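Long-range contact in substrate-binding protein (PDB 6WPN), which probably binds a sugar or oligosaccharide in the periplasm as the substrate-binding component of a transport system: residues P284-V297 / A367-L381. Numbering follows the deposited sequence.
Sequences PQPPLTGSDGTANV and ARLLSAETLNTARVL
Asn296 and Leu381 cross at a slant just past the short parallel pairing of Asn296 with Arg379. With CG anti to its backbone N (chi1 -169°), the Asn296 side chain brings OD1 to Leu381 N at 3.1 Å, the donor almost in line with the amide C=O, although the N-H...O angle is bent to 138°. Leu381 lays CG and CD1 alongside the amide, CD1 3.5 Å from Asn296 CB, while CD2 turns to Thr294 CG2. Shortening Asn296 to an alanine is likely to leave Leu381 N without its OD1 acceptor and to open a gap beside Leu381 CG and CD1.

The backbones pair through Arg379, whose N donates to Ala295 O (2.8 Å) and whose O accepts from Val297 N (3.0 Å). Thr294 and Arg379 meet at about a right angle: CG2 of the threonine packs on Arg379 CB, while OG1 sits in the plane of the guanidinium at its edge, too far from NH1 for a hydrogen bond. Val297 turns CG1 between its backbone N and carbonyl carbon (chi1 53°), where it lies against Arg379 O and C and also touches Val380 CG2 at 3.8 Å; its CG2 faces Leu375 CD1.

Ala295 CB meets both Ala378 CB and Thr374 CG2, and the same threonine methyl points at CD of the Pro287 ring. Thr374 OG1 turns back to Leu370 O (2.6 Å). Farther up the helix, Leu370 CD2 lies against the backbone of Pro284 and Gln285, and Ala367 CB touches Pro284 CG at 3.7 Å. Ser371 OG bonds to Val143 O of strand 137-149. Helix 359-374 thus packs against the end of strand 282-285, and the chain then turns to add strand 378-379, parallel, to strand 295-303 in the mixed sheet of the solute-binding protein fold.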
ATOM      1  N   PRO A 284      -6.470 -17.463  -3.100  1.00 42.96           N
ATOM      2  CA  PRO A 284      -6.350 -16.050  -3.474  1.00 37.12           C
ATOM      3  C   PRO A 284      -7.451 -15.659  -4.449  1.00 44.29           C
ATOM      4  O   PRO A 284      -7.833 -16.438  -5.325  1.00 45.12           O
ATOM      5  CB  PRO A 284      -4.963 -15.969  -4.128  1.00 45.22           C
ATOM      6  CG  PRO A 284      -4.272 -17.266  -3.763  1.00 51.87           C
ATOM      7  CD  PRO A 284      -5.356 -18.271  -3.620  1.00 43.33           C
ATOM      8  N   GLN A 285      -7.961 -14.445  -4.286  1.00 39.81           N
ATOM      9  CA  GLN A 285      -9.067 -13.926  -5.074  1.00 48.05           C
ATOM     10  C   GLN A 285      -8.798 -12.467  -5.414  1.00 46.93           C
ATOM     11  O   GLN A 285      -7.957 -11.823  -4.779  1.00 41.61           O
ATOM     12  CB  GLN A 285     -10.402 -14.057  -4.322  1.00 48.80           C
ATOM     13  CG  GLN A 285     -10.842 -15.493  -4.069  1.00 58.12           C
ATOM     14  CD  GLN A 285     -11.206 -16.237  -5.340  1.00 69.95           C
ATOM     15  OE1 GLN A 285     -11.729 -15.656  -6.288  1.00 79.88           O
ATOM     16  NE2 GLN A 285     -10.924 -17.536  -5.368  1.00 75.54           N
ATOM     17  N   PRO A 286      -9.477 -11.929  -6.425  1.00 46.45           N
ATOM     18  CA  PRO A 286      -9.269 -10.525  -6.772  1.00 44.57           C
ATOM     19  C   PRO A 286      -9.634  -9.624  -5.611  1.00 48.71           C
ATOM     20  O   PRO A 286     -10.526  -9.947  -4.803  1.00 49.69           O
ATOM     21  CB  PRO A 286     -10.215 -10.314  -7.963  1.00 39.78           C
ATOM     22  CG  PRO A 286     -10.366 -11.667  -8.562  1.00 39.45           C
ATOM     23  CD  PRO A 286     -10.327 -12.624  -7.411  1.00 36.37           C
ATOM     24  N   PRO A 287      -8.974  -8.476  -5.486  1.00 40.76           N
ATOM     25  CA  PRO A 287      -9.297  -7.559  -4.391  1.00 41.13           C
ATOM     26  C   PRO A 287     -10.672  -6.945  -4.588  1.00 42.61           C
ATOM     27  O   PRO A 287     -11.229  -6.933  -5.688  1.00 44.29           O
ATOM     28  CB  PRO A 287      -8.203  -6.492  -4.482  1.00 41.55           C
ATOM     29  CG  PRO A 287      -7.819  -6.496  -5.931  1.00 43.27           C
ATOM     30  CD  PRO A 287      -7.937  -7.929  -6.378  1.00 36.46           C
ATOM     31  N   LEU A 288     -11.226  -6.438  -3.491  1.00 39.64           N
ATOM     32  CA  LEU A 288     -12.502  -5.749  -3.585  1.00 37.28           C
ATOM     33  C   LEU A 288     -12.313  -4.441  -4.336  1.00 38.71           C
ATOM     34  O   LEU A 288     -11.310  -3.742  -4.156  1.00 45.49           O
ATOM     35  CB  LEU A 288     -13.079  -5.489  -2.194  1.00 43.26           C
ATOM     36  CG  LEU A 288     -13.573  -6.730  -1.446  1.00 40.55           C
ATOM     37  CD1 LEU A 288     -13.587  -6.507   0.054  1.00 39.51           C
ATOM     38  CD2 LEU A 288     -14.958  -7.097  -1.958  1.00 32.08           C
ATOM     39  N   THR A 289     -13.257  -4.135  -5.222  1.00 41.11           N
ATOM     40  CA  THR A 289     -13.246  -2.882  -5.961  1.00 44.93           C
ATOM     41  C   THR A 289     -14.638  -2.269  -5.929  1.00 50.27           C
ATOM     42  O   THR A 289     -15.594  -2.854  -5.411  1.00 45.48           O
ATOM     43  CB  THR A 289     -12.809  -3.080  -7.419  1.00 51.60           C
ATOM     44  OG1 THR A 289     -13.882  -3.679  -8.155  1.00 55.43           O
ATOM     45  CG2 THR A 289     -11.571  -3.976  -7.506  1.00 50.75           C
ATOM     46  N   GLY A 290     -14.754  -1.086  -6.524  1.00 52.02           N
ATOM     47  CA  GLY A 290     -16.035  -0.462  -6.746  1.00 44.31           C
ATOM     48  C   GLY A 290     -16.553  -0.842  -8.116  1.00 54.31           C
ATOM     49  O   GLY A 290     -15.983  -1.683  -8.815  1.00 50.76           O
ATOM     50  N   SER A 291     -17.660  -0.205  -8.502  1.00 56.91           N
ATOM     51  CA  SER A 291     -18.267  -0.510  -9.791  1.00 61.40           C
ATOM     52  C   SER A 291     -17.330  -0.208 -10.951  1.00 61.24           C
ATOM     53  O   SER A 291     -17.504  -0.770 -12.036  1.00 71.71           O
ATOM     54  CB  SER A 291     -19.577   0.262  -9.958  1.00 63.59           C
ATOM     55  OG  SER A 291     -19.355   1.659  -9.940  1.00 80.32           O
ATOM     56  N   ASP A 292     -16.334   0.654 -10.743  1.00 65.55           N
ATOM     57  CA  ASP A 292     -15.360   0.967 -11.781  1.00 76.84           C
ATOM     58  C   ASP A 292     -14.312  -0.124 -11.968  1.00 67.77           C
ATOM     59  O   ASP A 292     -13.558  -0.068 -12.945  1.00 72.34           O
ATOM     60  CB  ASP A 292     -14.662   2.289 -11.464  1.00 92.42           C
ATOM     61  CG  ASP A 292     -13.868   2.229 -10.177  1.00103.90           C
ATOM     62  OD1 ASP A 292     -14.291   1.503  -9.251  1.00110.85           O
ATOM     63  OD2 ASP A 292     -12.822   2.901 -10.090  1.00108.89           O
ATOM     64  N   GLY A 293     -14.230  -1.094 -11.056  1.00 56.80           N
ATOM     65  CA  GLY A 293     -13.341  -2.223 -11.217  1.00 54.41           C
ATOM     66  C   GLY A 293     -11.894  -1.986 -10.841  1.00 56.31           C
ATOM     67  O   GLY A 293     -11.150  -2.959 -10.676  1.00 64.79           O
ATOM     68  N   THR A 294     -11.459  -0.731 -10.728  1.00 48.95           N
ATOM     69  CA  THR A 294     -10.055  -0.435 -10.470  1.00 40.70           C
ATOM     70  C   THR A 294      -9.613  -0.964  -9.111  1.00 53.62           C
ATOM     71  O   THR A 294     -10.263  -0.726  -8.089  1.00 69.00           O
ATOM     72  CB  THR A 294      -9.816   1.070 -10.545  1.00 47.51           C
ATOM     73  OG1 THR A 294     -10.270   1.559 -11.812  1.00 65.04           O
ATOM     74  CG2 THR A 294      -8.338   1.376 -10.392  1.00 45.82           C
ATOM     75  N   ALA A 295      -8.467  -1.633  -9.098  1.00 48.26           N
ATOM     76  CA  ALA A 295      -7.812  -2.079  -7.880  1.00 42.00           C
ATOM     77  C   ALA A 295      -6.679  -1.132  -7.519  1.00 51.32           C
ATOM     78  O   ALA A 295      -6.227  -0.323  -8.330  1.00 53.19           O
ATOM     79  CB  ALA A 295      -7.268  -3.499  -8.035  1.00 35.37           C
ATOM     80  N   ASN A 296      -6.247  -1.221  -6.270  1.00 50.13           N
ATOM     81  CA  ASN A 296      -5.200  -0.356  -5.758  1.00 52.26           C
ATOM     82  C   ASN A 296      -3.837  -1.011  -5.893  1.00 42.43           C
ATOM     83  O   ASN A 296      -3.699  -2.228  -5.743  1.00 42.13           O
ATOM     84  CB  ASN A 296      -5.450  -0.019  -4.289  1.00 60.09           C
ATOM     85  CG  ASN A 296      -4.548   1.077  -3.793  1.00 58.06           C
ATOM     86  OD1 ASN A 296      -4.612   2.213  -4.260  1.00 64.99           O
ATOM     87  ND2 ASN A 296      -3.678   0.735  -2.852  1.00 53.99           N
ATOM     88  N   VAL A 297      -2.826  -0.193  -6.175  1.00 41.47           N
ATOM     89  CA  VAL A 297      -1.448  -0.658  -6.236  1.00 51.04           C
ATOM     90  C   VAL A 297      -0.606   0.266  -5.364  1.00 45.50           C
ATOM     91  O   VAL A 297      -0.665   1.493  -5.500  1.00 55.29           O
ATOM     92  CB  VAL A 297      -0.914  -0.706  -7.684  1.00 52.43           C
ATOM     93  CG1 VAL A 297      -1.117   0.620  -8.394  1.00 48.93           C
ATOM     94  CG2 VAL A 297       0.553  -1.111  -7.698  1.00 58.42           C
ATOM     95  N   ALA A 367      -1.176 -16.970  -6.202  1.00 37.60           N
ATOM     96  CA  ALA A 367      -1.335 -15.621  -5.676  1.00 32.56           C
ATOM     97  C   ALA A 367      -0.473 -14.628  -6.445  1.00 39.07           C
ATOM     98  O   ALA A 367      -0.949 -13.557  -6.837  1.00 41.75           O
ATOM     99  CB  ALA A 367      -0.997 -15.602  -4.187  1.00 31.85           C
ATOM    100  N   ARG A 368       0.795 -14.973  -6.691  1.00 44.83           N
ATOM    101  CA  ARG A 368       1.673 -14.055  -7.414  1.00 41.92           C
ATOM    102  C   ARG A 368       1.168 -13.809  -8.831  1.00 43.36           C
ATOM    103  O   ARG A 368       1.256 -12.689  -9.345  1.00 40.67           O
ATOM    104  CB  ARG A 368       3.102 -14.599  -7.454  1.00 35.85           C
ATOM    105  CG  ARG A 368       3.797 -14.707  -6.111  1.00 42.23           C
ATOM    106  CD  ARG A 368       5.171 -15.323  -6.287  1.00 39.37           C
ATOM    107  NE  ARG A 368       6.011 -14.479  -7.131  1.00 46.29           N
ATOM    108  CZ  ARG A 368       7.119 -14.886  -7.737  1.00 44.41           C
ATOM    109  NH1 ARG A 368       7.532 -16.141  -7.606  1.00 41.38           N
ATOM    110  NH2 ARG A 368       7.808 -14.036  -8.487  1.00 45.41           N
ATOM    111  N   LEU A 369       0.625 -14.845  -9.471  1.00 39.68           N
ATOM    112  CA  LEU A 369       0.119 -14.694 -10.830  1.00 47.17           C
ATOM    113  C   LEU A 369      -1.129 -13.824 -10.859  1.00 47.87           C
ATOM    114  O   LEU A 369      -1.323 -13.038 -11.794  1.00 49.16           O
ATOM    115  CB  LEU A 369      -0.176 -16.066 -11.431  1.00 47.76           C
ATOM    116  CG  LEU A 369      -0.427 -16.107 -12.934  1.00 43.84           C
ATOM    117  CD1 LEU A 369       0.757 -15.513 -13.668  1.00 50.28           C
ATOM    118  CD2 LEU A 369      -0.675 -17.537 -13.373  1.00 39.45           C
ATOM    119  N   LEU A 370      -1.991 -13.957  -9.851  1.00 39.15           N
ATOM    120  CA  LEU A 370      -3.175 -13.111  -9.791  1.00 42.37           C
ATOM    121  C   LEU A 370      -2.797 -11.649  -9.559  1.00 42.94           C
ATOM    122  O   LEU A 370      -3.406 -10.746 -10.143  1.00 45.38           O
ATOM    123  CB  LEU A 370      -4.114 -13.625  -8.702  1.00 45.76           C
ATOM    124  CG  LEU A 370      -5.556 -13.128  -8.721  1.00 49.61           C
ATOM    125  CD1 LEU A 370      -6.097 -13.156 -10.135  1.00 38.66           C
ATOM    126  CD2 LEU A 370      -6.404 -14.013  -7.816  1.00 49.37           C
ATOM    127  N   SER A 371      -1.782 -11.397  -8.727  1.00 36.40           N
ATOM    128  CA  SER A 371      -1.298 -10.028  -8.546  1.00 38.53           C
ATOM    129  C   SER A 371      -0.755  -9.451  -9.849  1.00 40.90           C
ATOM    130  O   SER A 371      -1.033  -8.293 -10.186  1.00 49.61           O
ATOM    131  CB  SER A 371      -0.225  -9.976  -7.458  1.00 32.07           C
ATOM    132  OG  SER A 371      -0.780 -10.183  -6.174  1.00 45.50           O
ATOM    133  N   ALA A 372       0.024 -10.239 -10.595  1.00 34.39           N
ATOM    134  CA  ALA A 372       0.591  -9.730 -11.842  1.00 44.16           C
ATOM    135  C   ALA A 372      -0.490  -9.447 -12.878  1.00 43.44           C
ATOM    136  O   ALA A 372      -0.363  -8.502 -13.664  1.00 47.57           O
ATOM    137  CB  ALA A 372       1.618 -10.718 -12.397  1.00 36.16           C
ATOM    138  N   GLU A 373      -1.548 -10.254 -12.896  1.00 51.27           N
ATOM    139  CA  GLU A 373      -2.646 -10.038 -13.831  1.00 49.37           C
ATOM    140  C   GLU A 373      -3.484  -8.829 -13.425  1.00 52.11           C
ATOM    141  O   GLU A 373      -3.934  -8.060 -14.282  1.00 54.92           O
ATOM    142  CB  GLU A 373      -3.485 -11.309 -13.909  1.00 49.82           C
ATOM    143  CG  GLU A 373      -2.732 -12.445 -14.588  1.00 68.76           C
ATOM    144  CD  GLU A 373      -3.518 -13.739 -14.643  1.00 74.86           C
ATOM    145  OE1 GLU A 373      -4.130 -14.109 -13.619  1.00 59.76           O
ATOM    146  OE2 GLU A 373      -3.509 -14.390 -15.712  1.00 92.78           O
ATOM    147  N   THR A 374      -3.689  -8.643 -12.119  1.00 49.37           N
ATOM    148  CA  THR A 374      -4.474  -7.518 -11.611  1.00 55.19           C
ATOM    149  C   THR A 374      -3.784  -6.182 -11.871  1.00 51.61           C
ATOM    150  O   THR A 374      -4.458  -5.155 -12.019  1.00 50.58           O
ATOM    151  CB  THR A 374      -4.738  -7.702 -10.113  1.00 51.40           C
ATOM    152  OG1 THR A 374      -5.344  -8.979  -9.892  1.00 58.22           O
ATOM    153  CG2 THR A 374      -5.676  -6.632  -9.594  1.00 55.18           C
ATOM    154  N   LEU A 375      -2.449  -6.179 -11.932  1.00 52.95           N
ATOM    155  CA  LEU A 375      -1.697  -4.946 -12.156  1.00 48.94           C
ATOM    156  C   LEU A 375      -2.124  -4.222 -13.431  1.00 49.50           C
ATOM    157  O   LEU A 375      -2.070  -2.988 -13.484  1.00 51.33           O
ATOM    158  CB  LEU A 375      -0.200  -5.256 -12.204  1.00 46.59           C
ATOM    159  CG  LEU A 375       0.699  -4.065 -12.509  1.00 46.79           C
ATOM    160  CD1 LEU A 375       0.558  -3.041 -11.398  1.00 39.19           C
ATOM    161  CD2 LEU A 375       2.144  -4.517 -12.664  1.00 45.55           C
ATOM    162  N   ASN A 376      -2.582  -4.953 -14.449  1.00 50.25           N
ATOM    163  CA  ASN A 376      -2.970  -4.305 -15.698  1.00 54.52           C
ATOM    164  C   ASN A 376      -4.208  -3.435 -15.533  1.00 61.06           C
ATOM    165  O   ASN A 376      -4.451  -2.558 -16.369  1.00 67.37           O
ATOM    166  CB  ASN A 376      -3.224  -5.349 -16.786  1.00 60.75           C
ATOM    167  CG  ASN A 376      -1.966  -6.091 -17.183  1.00 81.55           C
ATOM    168  OD1 ASN A 376      -1.937  -7.323 -17.205  1.00 89.30           O
ATOM    169  ND2 ASN A 376      -0.914  -5.343 -17.500  1.00 88.67           N
ATOM    170  N   THR A 377      -4.972  -3.635 -14.464  1.00 58.46           N
ATOM    171  CA  THR A 377      -6.197  -2.892 -14.219  1.00 58.18           C
ATOM    172  C   THR A 377      -6.122  -2.075 -12.943  1.00 61.44           C
ATOM    173  O   THR A 377      -7.085  -1.372 -12.617  1.00 66.64           O
ATOM    174  CB  THR A 377      -7.416  -3.824 -14.150  1.00 59.64           C
ATOM    175  OG1 THR A 377      -7.230  -4.796 -13.113  1.00 66.20           O
ATOM    176  CG2 THR A 377      -7.623  -4.520 -15.485  1.00 57.52           C
ATOM    177  N   ALA A 378      -5.031  -2.171 -12.195  1.00 57.47           N
ATOM    178  CA  ALA A 378      -4.927  -1.454 -10.939  1.00 52.53           C
ATOM    179  C   ALA A 378      -4.242  -0.107 -11.146  1.00 61.35           C
ATOM    180  O   ALA A 378      -3.380   0.056 -12.014  1.00 75.91           O
ATOM    181  CB  ALA A 378      -4.152  -2.283  -9.916  1.00 50.78           C
ATOM    182  N   ARG A 379      -4.657   0.863 -10.336  1.00 50.74           N
ATOM    183  CA  ARG A 379      -4.141   2.222 -10.342  1.00 47.90           C
ATOM    184  C   ARG A 379      -3.782   2.614  -8.915  1.00 53.71           C
ATOM    185  O   ARG A 379      -4.118   1.919  -7.952  1.00 52.46           O
ATOM    186  CB  ARG A 379      -5.167   3.214 -10.911  1.00 48.11           C
ATOM    187  CG  ARG A 379      -5.093   3.482 -12.418  1.00 64.82           C
ATOM    188  CD  ARG A 379      -5.449   2.245 -13.238  1.00 74.32           C
ATOM    189  NE  ARG A 379      -5.646   2.536 -14.659  1.00 83.47           N
ATOM    190  CZ  ARG A 379      -6.841   2.560 -15.250  1.00 87.64           C
ATOM    191  NH1 ARG A 379      -7.936   2.308 -14.541  1.00 81.97           N
ATOM    192  NH2 ARG A 379      -6.945   2.832 -16.547  1.00 91.06           N
ATOM    193  N   VAL A 380      -3.098   3.740  -8.779  1.00 56.54           N
ATOM    194  CA  VAL A 380      -2.793   4.298  -7.468  1.00 58.46           C
ATOM    195  C   VAL A 380      -4.006   5.142  -7.098  1.00 57.75           C
ATOM    196  O   VAL A 380      -4.391   6.047  -7.847  1.00 63.38           O
ATOM    197  CB  VAL A 380      -1.512   5.141  -7.491  1.00 57.77           C
ATOM    198  CG1 VAL A 380      -1.396   5.967  -6.223  1.00 51.82           C
ATOM    199  CG2 VAL A 380      -0.295   4.250  -7.660  1.00 58.64           C
ATOM    200  N   LEU A 381      -4.603   4.857  -5.942  1.00 48.20           N
ATOM    201  CA  LEU A 381      -5.894   5.451  -5.612  1.00 58.27           C
ATOM    202  C   LEU A 381      -5.806   6.640  -4.665  1.00 62.66           C
ATOM    203  O   LEU A 381      -6.525   7.625  -4.865  1.00 56.67           O
ATOM    204  CB  LEU A 381      -6.813   4.388  -5.000  1.00 52.65           C
ATOM    205  CG  LEU A 381      -7.160   3.184  -5.880  1.00 50.98           C
ATOM    206  CD1 LEU A 381      -8.054   2.215  -5.127  1.00 51.83           C
ATOM    207  CD2 LEU A 381      -7.826   3.635  -7.168  1.00 48.31           C
TER